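Local coordinates for protein beta-lactamase (Francisella tularensis subsp. tularensis, PDB 3P09) that probably hydrolyses beta-lactam antibiotics to substituted beta-amino acids, as a class A beta-lactamase would, and so is linked to antibiotic resistance, at residues 25-30 against 278-283; 37-42 against 271-276; 74-79 against 147-152; 68-73 against 131-136. All coordinates share one frame; numbering follows the deposited sequence. Where two conformers were deposited one is given.

Contact 1. Residues 25-30 against 278-283; sequences DDSFKN and AKLIAN
Leu-280 reaches from helix 271-289 to helix 24-35 and meets two neighbouring side chains, Ser-27 and Phe-28. Its CB and CG carry the fork across, with CG lying opposite the carbonyl carbon and next to the backbone N (chi1 -72°). At the tip the two methyls part: CD1 rests 3.7 Å from Ser-27 CB and also lies 3.9 Å from Phe-28 CE1, at an oblique slant to the ring, while CD2 stays with the serine, 4.0 Å from Ser-27 CB and 4.1 Å from Ser-27 OG. That hydroxyl makes no bond across the contact; it has a weak hydrogen bond back to the carbonyl of Gln-23. The two helical segments run antiparallel, 166° between their directions and 10.8 Å apart at closest approach, and belong to the N- and C-terminal helices of the chain, which in the class A beta-lactamase fold pack side by side against the five-stranded sheet. Phe-28 sets off to one side of the partner helix, but its ring end comes nearer, and Ile-281 CG1 meets the ring edge near its plane, 3.9 Å from Phe-28 CZ; the two side chains cross at about a right angle. Ile-281 also packs on Leu-255 and Ile-257 of strand 253-260, and the ring of Phe-28 meets that of Tyr-54 with the planes inclined by about 55°.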
loop_
_atom_site.group_PDB
_atom_site.type_symbol
_atom_site.label_atom_id
_atom_site.label_comp_id
_atom_site.label_asym_id
_atom_site.label_seq_id
_atom_site.Cartn_x
_atom_site.Cartn_y
_atom_site.Cartn_z
ATOM N N ASP A 25 -12.830 19.713 -2.497
ATOM C CA ASP A 25 -11.826 20.114 -3.476
ATOM C C ASP A 25 -11.023 21.330 -2.999
ATOM O O ASP A 25 -9.793 21.355 -3.089
ATOM C CB ASP A 25 -12.513 20.418 -4.814
ATOM C CG ASP A 25 -11.543 20.899 -5.894
ATOM O OD1 ASP A 25 -10.720 21.799 -5.614
ATOM O OD2 ASP A 25 -11.614 20.381 -7.033
ATOM N N ASP A 26 -11.728 22.344 -2.504
ATOM C CA ASP A 26 -11.087 23.561 -2.012
ATOM C C ASP A 26 -10.163 23.245 -0.844
ATOM O O ASP A 26 -9.092 23.838 -0.707
ATOM C CB ASP A 26 -12.136 24.568 -1.547
ATOM C CG ASP A 26 -13.006 25.075 -2.678
ATOM O OD1 ASP A 26 -12.469 25.337 -3.779
ATOM O OD2 ASP A 26 -14.229 25.215 -2.458
ATOM N N SER A 27 -10.596 22.321 0.008
ATOM C CA SER A 27 -9.819 21.959 1.185
ATOM C C SER A 27 -8.547 21.186 0.830
ATOM O O SER A 27 -7.495 21.397 1.431
ATOM C CB SER A 27 -10.682 21.179 2.177
ATOM O OG SER A 27 -11.555 22.063 2.857
ATOM N N PHE A 28 -8.634 20.298 -0.150
ATOM C CA PHE A 28 -7.443 19.578 -0.585
ATOM C C PHE A 28 -6.459 20.536 -1.253
ATOM O O PHE A 28 -5.254 20.447 -1.038
ATOM C CB PHE A 28 -7.828 18.427 -1.515
ATOM C CG PHE A 28 -8.664 17.371 -0.839
ATOM C CD1 PHE A 28 -8.367 16.959 0.451
ATOM C CD2 PHE A 28 -9.757 16.810 -1.478
ATOM C CE1 PHE A 28 -9.137 15.997 1.085
ATOM C CE2 PHE A 28 -10.538 15.839 -0.849
ATOM C CZ PHE A 28 -10.226 15.432 0.432
ATOM N N LYS A 29 -6.978 21.459 -2.059
ATOM C CA LYS A 29 -6.147 22.493 -2.673
ATOM C C LYS A 29 -5.427 23.360 -1.637
ATOM O O LYS A 29 -4.283 23.765 -1.840
ATOM C CB LYS A 29 -6.988 23.386 -3.598
ATOM C CG LYS A 29 -6.194 24.489 -4.287
ATOM C CD LYS A 29 -5.169 23.923 -5.259
ATOM C CE LYS A 29 -4.407 25.048 -5.947
ATOM N NZ LYS A 29 -3.555 24.569 -7.069
ATOM N N ASN A 30 -6.098 23.655 -0.528
ATOM C CA ASN A 30 -5.455 24.402 0.544
ATOM C C ASN A 30 -4.266 23.640 1.127
ATOM O O ASN A 30 -3.244 24.240 1.464
ATOM C CB ASN A 30 -6.458 24.783 1.638
ATOM C CG ASN A 30 -7.441 25.854 1.182
ATOM O OD1 ASN A 30 -7.183 26.588 0.222
ATOM N ND2 ASN A 30 -8.575 25.953 1.876
ATOM N N ALA A 278 -6.811 13.097 5.771
ATOM C CA ALA A 278 -7.625 12.019 6.342
ATOM C C ALA A 278 -8.699 12.555 7.278
ATOM O O ALA A 278 -9.777 11.979 7.396
ATOM C CB ALA A 278 -6.742 10.998 7.069
ATOM N N LYS A 279 -8.398 13.652 7.961
ATOM C CA LYS A 279 -9.353 14.233 8.903
ATOM C C LYS A 279 -10.513 14.877 8.145
ATOM O O LYS A 279 -11.678 14.779 8.553
ATOM C CB LYS A 279 -8.662 15.260 9.802
ATOM C CG LYS A 279 -9.583 15.916 10.825
ATOM C CD LYS A 279 -10.353 14.859 11.610
ATOM C CE LYS A 279 -10.702 15.347 13.006
ATOM N NZ LYS A 279 -9.475 15.477 13.844
ATOM N N LEU A 280 -10.184 15.540 7.039
ATOM C CA LEU A 280 -11.200 16.130 6.184
ATOM C C LEU A 280 -12.131 15.030 5.727
ATOM O O LEU A 280 -13.347 15.182 5.716
ATOM C CB LEU A 280 -10.558 16.799 4.972
ATOM C CG LEU A 280 -9.809 18.097 5.278
ATOM C CD1 LEU A 280 -8.976 18.552 4.091
ATOM C CD2 LEU A 280 -10.802 19.181 5.689
ATOM N N ILE A 281 -11.547 13.907 5.355
ATOM C CA ILE A 281 -12.330 12.817 4.807
ATOM C C ILE A 281 -13.208 12.189 5.883
ATOM O O ILE A 281 -14.394 11.920 5.662
ATOM C CB ILE A 281 -11.419 11.788 4.145
ATOM C CG1 ILE A 281 -10.810 12.418 2.880
ATOM C CG2 ILE A 281 -12.204 10.542 3.795
ATOM C CD1 ILE A 281 -9.544 11.767 2.396
ATOM N N ALA A 282 -12.622 11.973 7.057
ATOM C CA ALA A 282 -13.361 11.397 8.173
ATOM C C ALA A 282 -14.566 12.269 8.514
ATOM O O ALA A 282 -15.651 11.759 8.782
ATOM C CB ALA A 282 -12.449 11.225 9.401
ATOM N N ASN A 283 -14.366 13.584 8.514
ATOM C CA ASN A 283 -15.450 14.515 8.806
ATOM C C ASN A 283 -16.569 14.415 7.773
ATOM O O ASN A 283 -17.754 14.456 8.116
ATOM C CB ASN A 283 -14.933 15.950 8.857
ATOM C CG ASN A 283 -14.091 16.225 10.090
ATOM O OD1 ASN A 283 -14.105 15.455 11.053
ATOM N ND2 ASN A 283 -13.365 17.335 10.068
#

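Contact 2. Residues 37-42 against 271-276; sequences GKIGIY and EEIIQQ. With SO4 (sulfate ion), chain D; SO4 (sulfate ion), chain G.
Ile-39, on strand 38-44, faces Ile-273 of helix 271-289 with 8.4 Å between their CA atoms, no backbone hydrogen bond joining the two segments. This is helix-on-sheet packing within the alpha/beta domain of the class A beta-lactamase fold: the C-terminal helix lies on one face of the antiparallel sheet, in which strand 38-44 pairs with strand 253-260. The isoleucines reach for each other tip to tip. In both, CG1 is trans to the backbone N (chi1 -169° in Ile-39, -162° in Ile-273), which sends the longer branch across the gap. Ile-39 CD1 then touches three carbons of its partner, lying 3.9 Å from Ile-273 CD1, 3.9 Å from Ile-273 CG1 and 4.1 Å from Ile-273 CG2. A looser touch joins the same methyl to the next residue of the helix, Ile-39 CD1 to Ile-274 CD1 at 4.5 Å. All three touching residues are buried and the contact is apolar; Ile-257 packs against Ile-39 and Ile-274, and Leu-31 and Tyr-35 on Ile-273. Lys-38 leaves the strand directed away from the helix, and its chain, bent at chi2, brings NZ to a sulfate, probably from the crystallisation liquor, through two weak bonds. O3 of a second sulfate lies at the edge of the Tyr-42 ring, in its plane; its 2.5 Å from Tyr-42 OH is very short for a hydrogen bond, and the exact value is doubtful.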
loop_
_atom_site.group_PDB
_atom_site.type_symbol
_atom_site.label_atom_id
_atom_site.label_comp_id
_atom_site.label_asym_id
_atom_site.label_seq_id
_atom_site.Cartn_x
_atom_site.Cartn_y
_atom_site.Cartn_z
ATOM N N GLY A 37 3.641 20.718 -3.551
ATOM C CA GLY A 37 3.434 19.396 -4.114
ATOM C C GLY A 37 1.984 19.066 -4.412
ATOM O O GLY A 37 1.132 19.958 -4.534
ATOM N N LYS A 38 1.706 17.771 -4.543
ATOM C CA LYS A 38 0.398 17.305 -4.986
ATOM C C LYS A 38 -0.119 16.236 -4.039
ATOM O O LYS A 38 0.633 15.358 -3.611
ATOM C CB LYS A 38 0.501 16.728 -6.398
ATOM C CG LYS A 38 0.786 17.773 -7.470
ATOM C CD LYS A 38 -0.494 18.234 -8.141
ATOM C CE LYS A 38 -0.257 19.493 -8.950
ATOM N NZ LYS A 38 -1.541 20.143 -9.335
ATOM N N ILE A 39 -1.403 16.314 -3.708
ATOM C CA ILE A 39 -2.022 15.266 -2.918
ATOM C C ILE A 39 -3.074 14.563 -3.776
ATOM O O ILE A 39 -3.775 15.203 -4.559
ATOM C CB ILE A 39 -2.652 15.823 -1.639
ATOM C CG1 ILE A 39 -3.044 14.679 -0.700
ATOM C CG2 ILE A 39 -3.863 16.679 -1.981
ATOM C CD1 ILE A 39 -2.409 14.749 0.649
ATOM N N GLY A 40 -3.157 13.244 -3.653
ATOM C CA GLY A 40 -4.084 12.465 -4.456
ATOM C C GLY A 40 -4.932 11.626 -3.527
ATOM O O GLY A 40 -4.412 11.007 -2.598
ATOM N N ILE A 41 -6.236 11.609 -3.779
ATOM C CA ILE A 41 -7.210 11.020 -2.872
ATOM C C ILE A 41 -8.226 10.194 -3.665
ATOM O O ILE A 41 -8.734 10.644 -4.695
ATOM C CB ILE A 41 -8.031 12.128 -2.142
ATOM C CG1 ILE A 41 -7.130 13.113 -1.382
ATOM C CG2 ILE A 41 -9.094 11.513 -1.236
ATOM C CD1 ILE A 41 -6.189 12.485 -0.421
ATOM N N TYR A 42 -8.529 8.992 -3.199
ATOM C CA TYR A 42 -9.651 8.265 -3.767
ATOM C C TYR A 42 -10.319 7.430 -2.699
ATOM O O TYR A 42 -9.640 6.800 -1.884
ATOM C CB TYR A 42 -9.205 7.376 -4.926
ATOM C CG TYR A 42 -10.356 6.938 -5.824
ATOM C CD1 TYR A 42 -10.860 5.651 -5.759
ATOM C CD2 TYR A 42 -10.932 7.824 -6.732
ATOM C CE1 TYR A 42 -11.897 5.252 -6.573
ATOM C CE2 TYR A 42 -11.973 7.431 -7.548
ATOM C CZ TYR A 42 -12.453 6.144 -7.458
ATOM O OH TYR A 42 -13.488 5.733 -8.258
ATOM N N GLU A 271 4.059 13.380 6.820
ATOM C CA GLU A 271 2.919 12.641 7.360
ATOM C C GLU A 271 1.773 13.573 7.759
ATOM O O GLU A 271 0.605 13.178 7.764
ATOM C CB GLU A 271 3.355 11.797 8.562
ATOM C CG GLU A 271 4.332 10.665 8.209
ATOM C CD GLU A 271 4.561 9.697 9.370
ATOM O OE1 GLU A 271 4.986 10.152 10.454
ATOM O OE2 GLU A 271 4.302 8.481 9.198
ATOM N N GLU A 272 2.098 14.814 8.088
ATOM C CA GLU A 272 1.074 15.729 8.586
ATOM C C GLU A 272 0.021 16.022 7.525
ATOM O O GLU A 272 -1.162 16.159 7.835
ATOM C CB GLU A 272 1.696 17.039 9.078
ATOM C CG GLU A 272 3.095 16.879 9.648
ATOM C CD GLU A 272 3.135 17.003 11.157
ATOM O OE1 GLU A 272 2.483 17.923 11.699
ATOM O OE2 GLU A 272 3.820 16.176 11.801
ATOM N N ILE A 273 0.438 16.133 6.270
ATOM C CA ILE A 273 -0.539 16.395 5.229
ATOM C C ILE A 273 -1.512 15.220 5.071
ATOM O O ILE A 273 -2.708 15.423 4.851
ATOM C CB ILE A 273 0.101 16.767 3.892
ATOM C CG1 ILE A 273 -0.933 17.454 2.997
ATOM C CG2 ILE A 273 0.704 15.534 3.194
ATOM C CD1 ILE A 273 -0.378 17.877 1.642
ATOM N N ILE A 274 -0.999 13.999 5.201
ATOM C CA ILE A 274 -1.850 12.830 5.193
ATOM C C ILE A 274 -2.838 12.912 6.368
ATOM O O ILE A 274 -4.035 12.654 6.207
ATOM C CB ILE A 274 -1.038 11.511 5.303
ATOM C CG1 ILE A 274 0.108 11.489 4.293
ATOM C CG2 ILE A 274 -1.953 10.302 5.111
ATOM C CD1 ILE A 274 -0.340 11.486 2.867
ATOM N N GLN A 275 -2.343 13.273 7.545
ATOM C CA GLN A 275 -3.225 13.383 8.705
ATOM C C GLN A 275 -4.370 14.346 8.431
ATOM O O GLN A 275 -5.536 14.067 8.734
ATOM C CB GLN A 275 -2.452 13.851 9.934
ATOM C CG GLN A 275 -1.364 12.896 10.348
ATOM C CD GLN A 275 -0.485 13.487 11.413
ATOM O OE1 GLN A 275 -0.659 14.643 11.797
ATOM N NE2 GLN A 275 0.471 12.704 11.900
ATOM N N GLN A 276 -4.037 15.485 7.850
ATOM C CA GLN A 276 -5.028 16.527 7.665
ATOM C C GLN A 276 -6.031 16.151 6.572
ATOM O O GLN A 276 -7.235 16.372 6.726
ATOM C CB GLN A 276 -4.337 17.866 7.397
ATOM C CG GLN A 276 -3.611 18.403 8.635
ATOM C CD GLN A 276 -2.593 19.474 8.297
ATOM O OE1 GLN A 276 -2.877 20.404 7.540
ATOM N NE2 GLN A 276 -1.393 19.342 8.848
HETATM S S SO4 D . -15.169 8.022 -10.261
HETATM O O1 SO4 D . -15.792 8.391 -8.992
HETATM O O2 SO4 D . -15.036 9.207 -11.104
HETATM O O3 SO4 D . -13.846 7.458 -10.027
HETATM O O4 SO4 D . -16.003 7.035 -10.941
HETATM S S SO4 G . -3.151 22.681 -11.737
HETATM O O1 SO4 G . -2.985 22.838 -10.291
HETATM O O2 SO4 G . -3.025 23.982 -12.391
HETATM O O3 SO4 G . -2.119 21.782 -12.248
HETATM O O4 SO4 G . -4.475 22.129 -12.022
#

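Contact 3. Residues 74-79 against 147-152; sequences ILDYDM and IKKLGD
The carboxylate of Asp-76 is the flat group here, and Lys-149 comes to its oxygen end: Lys-149 NZ donates to Asp-76 OD1 at 3.1 Å, and that oxygen accepts with its syn lone pair, the one on the side of OD2. The pair is a hydrogen-bonded salt bridge, with NZ 4.0 Å from Asp-76 OD2. A water makes up the difference, donating to Asp-76 OD2 at 2.7 Å and accepting from Lys-149 NZ at 3.1 Å. Both oxygens are thereby tied to one ammonium, one directly and one through water, which should limit rotation of the carboxylate. The two side chains come from opposite directions, the aspartate CG trans to its backbone N (chi1 169°) and the lysine fully extended, and bridge 10.5 Å between the CA atoms of Asp-76 and Lys-149. The aspartate is buried whereas the lysine is exposed, and the ion pair would probably help offset the cost of burying the carboxylate. Nearby, His-80 touches Lys-149, and its ND1 hydrogen-bonds to the backbone O of Asp-76. Beyond the lysine, the chain turns at Gly-151, whose positive phi and two bonds back into the last turn form a Schellman motif. The contact thus joins helix 66-80 to the C-terminal end of helix 140-149 by a water-assisted interhelical salt bridge in the helical domain of the class A fold.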
loop_
_atom_site.group_PDB
_atom_site.type_symbol
_atom_site.label_atom_id
_atom_site.label_comp_id
_atom_site.label_asym_id
_atom_site.label_seq_id
_atom_site.Cartn_x
_atom_site.Cartn_y
_atom_site.Cartn_z
ATOM N N ILE A 74 0.635 -13.285 -4.142
ATOM C CA ILE A 74 1.024 -14.510 -3.460
ATOM C C ILE A 74 -0.205 -15.309 -3.040
ATOM O O ILE A 74 -0.237 -16.534 -3.169
ATOM C CB ILE A 74 1.897 -14.186 -2.229
ATOM C CG1 ILE A 74 3.258 -13.656 -2.688
ATOM C CG2 ILE A 74 2.051 -15.421 -1.319
ATOM C CD1 ILE A 74 4.166 -14.746 -3.260
ATOM N N LEU A 75 -1.228 -14.621 -2.546
ATOM C CA LEU A 75 -2.453 -15.305 -2.116
ATOM C C LEU A 75 -3.185 -15.936 -3.296
ATOM O O LEU A 75 -3.748 -17.035 -3.190
ATOM C CB LEU A 75 -3.372 -14.332 -1.377
ATOM C CG LEU A 75 -2.817 -13.844 -0.031
ATOM C CD1 LEU A 75 -3.610 -12.678 0.519
ATOM C CD2 LEU A 75 -2.802 -14.986 0.963
ATOM N N ASP A 76 -3.184 -15.233 -4.420
ATOM C CA ASP A 76 -3.783 -15.751 -5.639
ATOM C C ASP A 76 -2.996 -16.999 -6.039
ATOM O O ASP A 76 -3.574 -18.029 -6.382
ATOM C CB ASP A 76 -3.735 -14.664 -6.726
ATOM C CG ASP A 76 -4.086 -15.184 -8.118
ATOM O OD1 ASP A 76 -5.278 -15.149 -8.488
ATOM O OD2 ASP A 76 -3.163 -15.593 -8.856
ATOM N N TYR A 77 -1.671 -16.909 -5.962
ATOM C CA TYR A 77 -0.811 -18.048 -6.292
ATOM C C TYR A 77 -1.197 -19.253 -5.445
ATOM O O TYR A 77 -1.365 -20.371 -5.952
ATOM C CB TYR A 77 0.657 -17.690 -6.054
ATOM C CG TYR A 77 1.643 -18.694 -6.613
ATOM C CD1 TYR A 77 2.128 -18.566 -7.909
ATOM C CD2 TYR A 77 2.081 -19.767 -5.853
ATOM C CE1 TYR A 77 3.027 -19.481 -8.435
ATOM C CE2 TYR A 77 2.989 -20.689 -6.369
ATOM C CZ TYR A 77 3.457 -20.537 -7.659
ATOM O OH TYR A 77 4.350 -21.445 -8.181
ATOM N N ASP A 78 -1.373 -19.016 -4.151
ATOM C CA ASP A 78 -1.722 -20.089 -3.227
ATOM C C ASP A 78 -3.033 -20.759 -3.629
ATOM O O ASP A 78 -3.177 -21.978 -3.516
ATOM C CB ASP A 78 -1.797 -19.583 -1.782
ATOM C CG ASP A 78 -2.184 -20.684 -0.806
ATOM O OD1 ASP A 78 -1.320 -21.533 -0.501
ATOM O OD2 ASP A 78 -3.344 -20.707 -0.346
HETATM N N MSE A 79 -3.988 -19.961 -4.092
HETATM C CA MSE A 79 -5.250 -20.517 -4.554
HETATM C C MSE A 79 -5.031 -21.485 -5.715
HETATM O O MSE A 79 -5.706 -22.510 -5.815
HETATM C CB MSE A 79 -6.209 -19.399 -4.963
HETATM C CG MSE A 79 -6.822 -18.668 -3.781
HETATM SE SE MSE A 79 -7.876 -17.143 -4.393
HETATM C CE MSE A 79 -9.189 -18.089 -5.480
ATOM N N ILE A 147 -1.150 -7.817 -11.426
ATOM C CA ILE A 147 -1.681 -6.462 -11.365
ATOM C C ILE A 147 -2.663 -6.203 -12.528
ATOM O O ILE A 147 -3.750 -5.641 -12.334
ATOM C CB ILE A 147 -0.524 -5.446 -11.343
ATOM C CG1 ILE A 147 0.258 -5.602 -10.037
ATOM C CG2 ILE A 147 -1.028 -4.022 -11.462
ATOM C CD1 ILE A 147 1.488 -4.733 -9.963
ATOM N N LYS A 148 -2.300 -6.638 -13.728
ATOM C CA LYS A 148 -3.212 -6.512 -14.866
ATOM C C LYS A 148 -4.499 -7.325 -14.662
ATOM O O LYS A 148 -5.584 -6.876 -15.018
ATOM C CB LYS A 148 -2.511 -6.905 -16.175
ATOM C CG LYS A 148 -1.628 -5.789 -16.729
ATOM C CD LYS A 148 -0.400 -6.325 -17.455
ATOM C CE LYS A 148 0.636 -5.216 -17.638
ATOM N NZ LYS A 148 2.010 -5.727 -17.912
ATOM N N LYS A 149 -4.377 -8.513 -14.079
ATOM C CA LYS A 149 -5.547 -9.351 -13.790
ATOM C C LYS A 149 -6.532 -8.643 -12.856
ATOM O O LYS A 149 -7.748 -8.858 -12.946
ATOM C CB LYS A 149 -5.106 -10.685 -13.182
ATOM C CG LYS A 149 -6.226 -11.699 -12.971
ATOM C CD LYS A 149 -5.677 -12.967 -12.312
ATOM C CE LYS A 149 -6.789 -13.972 -12.003
ATOM N NZ LYS A 149 -6.259 -15.242 -11.413
ATOM N N LEU A 150 -5.997 -7.812 -11.954
ATOM C CA LEU A 150 -6.810 -7.001 -11.050
ATOM C C LEU A 150 -7.612 -5.928 -11.770
ATOM O O LEU A 150 -8.534 -5.352 -11.190
ATOM C CB LEU A 150 -5.937 -6.309 -9.998
ATOM C CG LEU A 150 -5.548 -7.081 -8.742
ATOM C CD1 LEU A 150 -4.715 -6.187 -7.835
ATOM C CD2 LEU A 150 -6.783 -7.581 -8.004
ATOM N N GLY A 151 -7.258 -5.648 -13.024
ATOM C CA GLY A 151 -7.903 -4.576 -13.761
ATOM C C GLY A 151 -7.126 -3.268 -13.692
ATOM O O GLY A 151 -7.615 -2.221 -14.121
ATOM N N ASP A 152 -5.905 -3.339 -13.165
ATOM C CA ASP A 152 -5.066 -2.157 -12.973
ATOM C C ASP A 152 -4.114 -1.958 -14.146
ATOM O O ASP A 152 -3.122 -2.676 -14.276
ATOM C CB ASP A 152 -4.257 -2.298 -11.678
ATOM C CG ASP A 152 -3.441 -1.052 -11.360
ATOM O OD1 ASP A 152 -3.239 -0.223 -12.276
ATOM O OD2 ASP A 152 -3.002 -0.898 -10.196
HETATM O O HOH W 1 -3.184 -15.902 -11.545
#

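Contact 4. Residues 68-73 against 131-136; sequences FLLVGA and NILVRE
Leu-70 is the bump of helix 66-80, and its fork enters the notch between Leu-133 and Val-134 of helix 127-137. Both helices belong to the helical domain of the class A beta-lactamase fold; their segments cross at 38°, with axes 10.2 Å apart at closest approach. Turning CG trans to the backbone N (chi1 173°) carries the leucine across toward helix 127-137. Methyl CD2 sits between the two residues, 3.7 Å from Leu-133 CB and 3.8 Å from Val-134 CG2. The second methyl, CD1, lies over the valine side, 3.9 Å from Val-134 CG2 and equally near Val-134 N, so the fork spans side chain and backbone. The leucine meets Leu-133 at a slant and Val-134 at about a right angle. In return Leu-133 sends CD1 beside Val-71, at a longer 4.3 Å from Val-71 CG2. Further walls come from helix 115-123, where Leu-118, Asn-119 and Ala-122 meet Leu-133, and from Leu-140, which packs on Val-134. Leu-70 lies near, without touching, the residues of what is probably the SxxK motif of a serine beta-lactamase. Within helix 127-137, Arg-135 grips Glu-136 side-on, with OE2 in the guanidinium plane: Arg-135 NE comes to Glu-136 OE2 from above the carboxylate plane, while Arg-135 NH2, 2.9 Å from Glu-136 OE2, meets its anti lone pair.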
loop_
_atom_site.group_PDB
_atom_site.type_symbol
_atom_site.label_atom_id
_atom_site.label_comp_id
_atom_site.label_asym_id
_atom_site.label_seq_id
_atom_site.Cartn_x
_atom_site.Cartn_y
_atom_site.Cartn_z
ATOM N N PHE A 68 1.477 -4.565 -0.925
ATOM C CA PHE A 68 0.168 -5.212 -0.766
ATOM C C PHE A 68 -0.303 -5.886 -2.056
ATOM O O PHE A 68 -1.014 -6.893 -2.018
ATOM C CB PHE A 68 -0.906 -4.290 -0.132
ATOM C CG PHE A 68 -1.669 -3.415 -1.120
ATOM C CD1 PHE A 68 -2.628 -3.960 -1.976
ATOM C CD2 PHE A 68 -1.464 -2.036 -1.135
ATOM C CE1 PHE A 68 -3.345 -3.152 -2.857
ATOM C CE2 PHE A 68 -2.176 -1.211 -2.027
ATOM C CZ PHE A 68 -3.117 -1.777 -2.883
ATOM N N LEU A 69 0.112 -5.347 -3.197
ATOM C CA LEU A 69 -0.153 -6.004 -4.483
ATOM C C LEU A 69 0.588 -7.334 -4.573
ATOM O O LEU A 69 0.065 -8.340 -5.069
ATOM C CB LEU A 69 0.305 -5.109 -5.628
ATOM C CG LEU A 69 -0.456 -3.794 -5.722
ATOM C CD1 LEU A 69 0.178 -2.892 -6.806
ATOM C CD2 LEU A 69 -1.907 -4.070 -6.045
ATOM N N LEU A 70 1.823 -7.315 -4.095
ATOM C CA LEU A 70 2.677 -8.499 -4.085
ATOM C C LEU A 70 2.064 -9.595 -3.221
ATOM O O LEU A 70 2.016 -10.756 -3.614
ATOM C CB LEU A 70 4.060 -8.121 -3.551
ATOM C CG LEU A 70 5.048 -9.263 -3.299
ATOM C CD1 LEU A 70 5.292 -10.070 -4.577
ATOM C CD2 LEU A 70 6.366 -8.759 -2.706
ATOM N N VAL A 71 1.598 -9.218 -2.034
ATOM C CA VAL A 71 0.976 -10.184 -1.137
ATOM C C VAL A 71 -0.343 -10.700 -1.723
ATOM O O VAL A 71 -0.657 -11.888 -1.634
ATOM C CB VAL A 71 0.812 -9.593 0.270
ATOM C CG1 VAL A 71 -0.163 -10.408 1.092
ATOM C CG2 VAL A 71 2.171 -9.538 0.931
ATOM N N GLY A 72 -1.098 -9.814 -2.357
ATOM C CA GLY A 72 -2.272 -10.241 -3.091
ATOM C C GLY A 72 -1.929 -11.302 -4.136
ATOM O O GLY A 72 -2.604 -12.325 -4.259
ATOM N N ALA A 73 -0.866 -11.052 -4.891
ATOM C CA ALA A 73 -0.399 -11.989 -5.904
ATOM C C ALA A 73 -0.022 -13.330 -5.293
ATOM O O ALA A 73 -0.290 -14.385 -5.863
ATOM C CB ALA A 73 0.787 -11.400 -6.658
ATOM N N ASN A 131 11.454 -8.822 -1.289
ATOM C CA ASN A 131 12.264 -9.300 -2.410
ATOM C C ASN A 131 12.186 -10.824 -2.524
ATOM O O ASN A 131 12.156 -11.373 -3.622
ATOM C CB ASN A 131 13.726 -8.825 -2.292
ATOM C CG ASN A 131 13.893 -7.334 -2.609
ATOM O OD1 ASN A 131 12.941 -6.655 -2.990
ATOM N ND2 ASN A 131 15.109 -6.827 -2.444
ATOM N N ILE A 132 12.148 -11.506 -1.382
ATOM C CA ILE A 132 11.999 -12.965 -1.368
ATOM C C ILE A 132 10.675 -13.380 -2.014
ATOM O O ILE A 132 10.622 -14.317 -2.814
ATOM C CB ILE A 132 12.085 -13.524 0.071
ATOM C CG1 ILE A 132 13.519 -13.386 0.607
ATOM C CG2 ILE A 132 11.617 -14.982 0.115
ATOM C CD1 ILE A 132 13.653 -13.656 2.075
ATOM N N LEU A 133 9.604 -12.664 -1.686
ATOM C CA LEU A 133 8.289 -13.001 -2.219
ATOM C C LEU A 133 8.231 -12.823 -3.729
ATOM O O LEU A 133 7.657 -13.661 -4.435
ATOM C CB LEU A 133 7.198 -12.166 -1.542
ATOM C CG LEU A 133 6.930 -12.546 -0.074
ATOM C CD1 LEU A 133 5.957 -11.588 0.542
ATOM C CD2 LEU A 133 6.392 -13.981 0.044
ATOM N N VAL A 134 8.828 -11.738 -4.218
ATOM C CA VAL A 134 8.906 -11.486 -5.659
ATOM C C VAL A 134 9.609 -12.660 -6.337
ATOM O O VAL A 134 9.150 -13.168 -7.353
ATOM C CB VAL A 134 9.678 -10.179 -5.976
ATOM C CG1 VAL A 134 10.096 -10.135 -7.454
ATOM C CG2 VAL A 134 8.848 -8.965 -5.614
ATOM N N ARG A 135 10.717 -13.101 -5.751
ATOM C CA ARG A 135 11.434 -14.250 -6.284
ATOM C C ARG A 135 10.573 -15.513 -6.242
ATOM O O ARG A 135 10.472 -16.230 -7.229
ATOM C CB ARG A 135 12.737 -14.469 -5.511
ATOM C CG ARG A 135 13.612 -15.583 -6.087
ATOM C CD ARG A 135 14.763 -15.911 -5.156
ATOM N NE ARG A 135 14.274 -16.523 -3.926
ATOM C CZ ARG A 135 14.753 -16.265 -2.712
ATOM N NH1 ARG A 135 15.741 -15.394 -2.545
ATOM N NH2 ARG A 135 14.237 -16.878 -1.660
ATOM N N GLU A 136 9.953 -15.794 -5.098
ATOM C CA GLU A 136 9.165 -17.024 -4.953
ATOM C C GLU A 136 7.901 -16.998 -5.808
ATOM O O GLU A 136 7.341 -18.047 -6.129
ATOM C CB GLU A 136 8.816 -17.306 -3.482
ATOM C CG GLU A 136 10.041 -17.475 -2.562
ATOM C CD GLU A 136 10.949 -18.620 -2.987
ATOM O OE1 GLU A 136 10.425 -19.636 -3.496
ATOM O OE2 GLU A 136 12.185 -18.501 -2.808
#

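Contacts 1 and 2 lie together in the alpha/beta part, sharing helix 271-289 and touching where Ile-281 packs on Ile-41; contacts 3 and 4 share helix 66-80 in the helical part, about 27 to 33 Å from the first pair, centre to centre, on the opposite side of the chain's centre. Contacts 2 and 4 are buried and held by aliphatic side chains alone. Contact 1, farther out, is also apolar but adds an aromatic ring and a partly exposed serine, while contact 3 replaces packing with a salt bridge and a water at a half-exposed border. Along the chain, contact 2 nests inside contact 1, whereas 3 and 4 interleave.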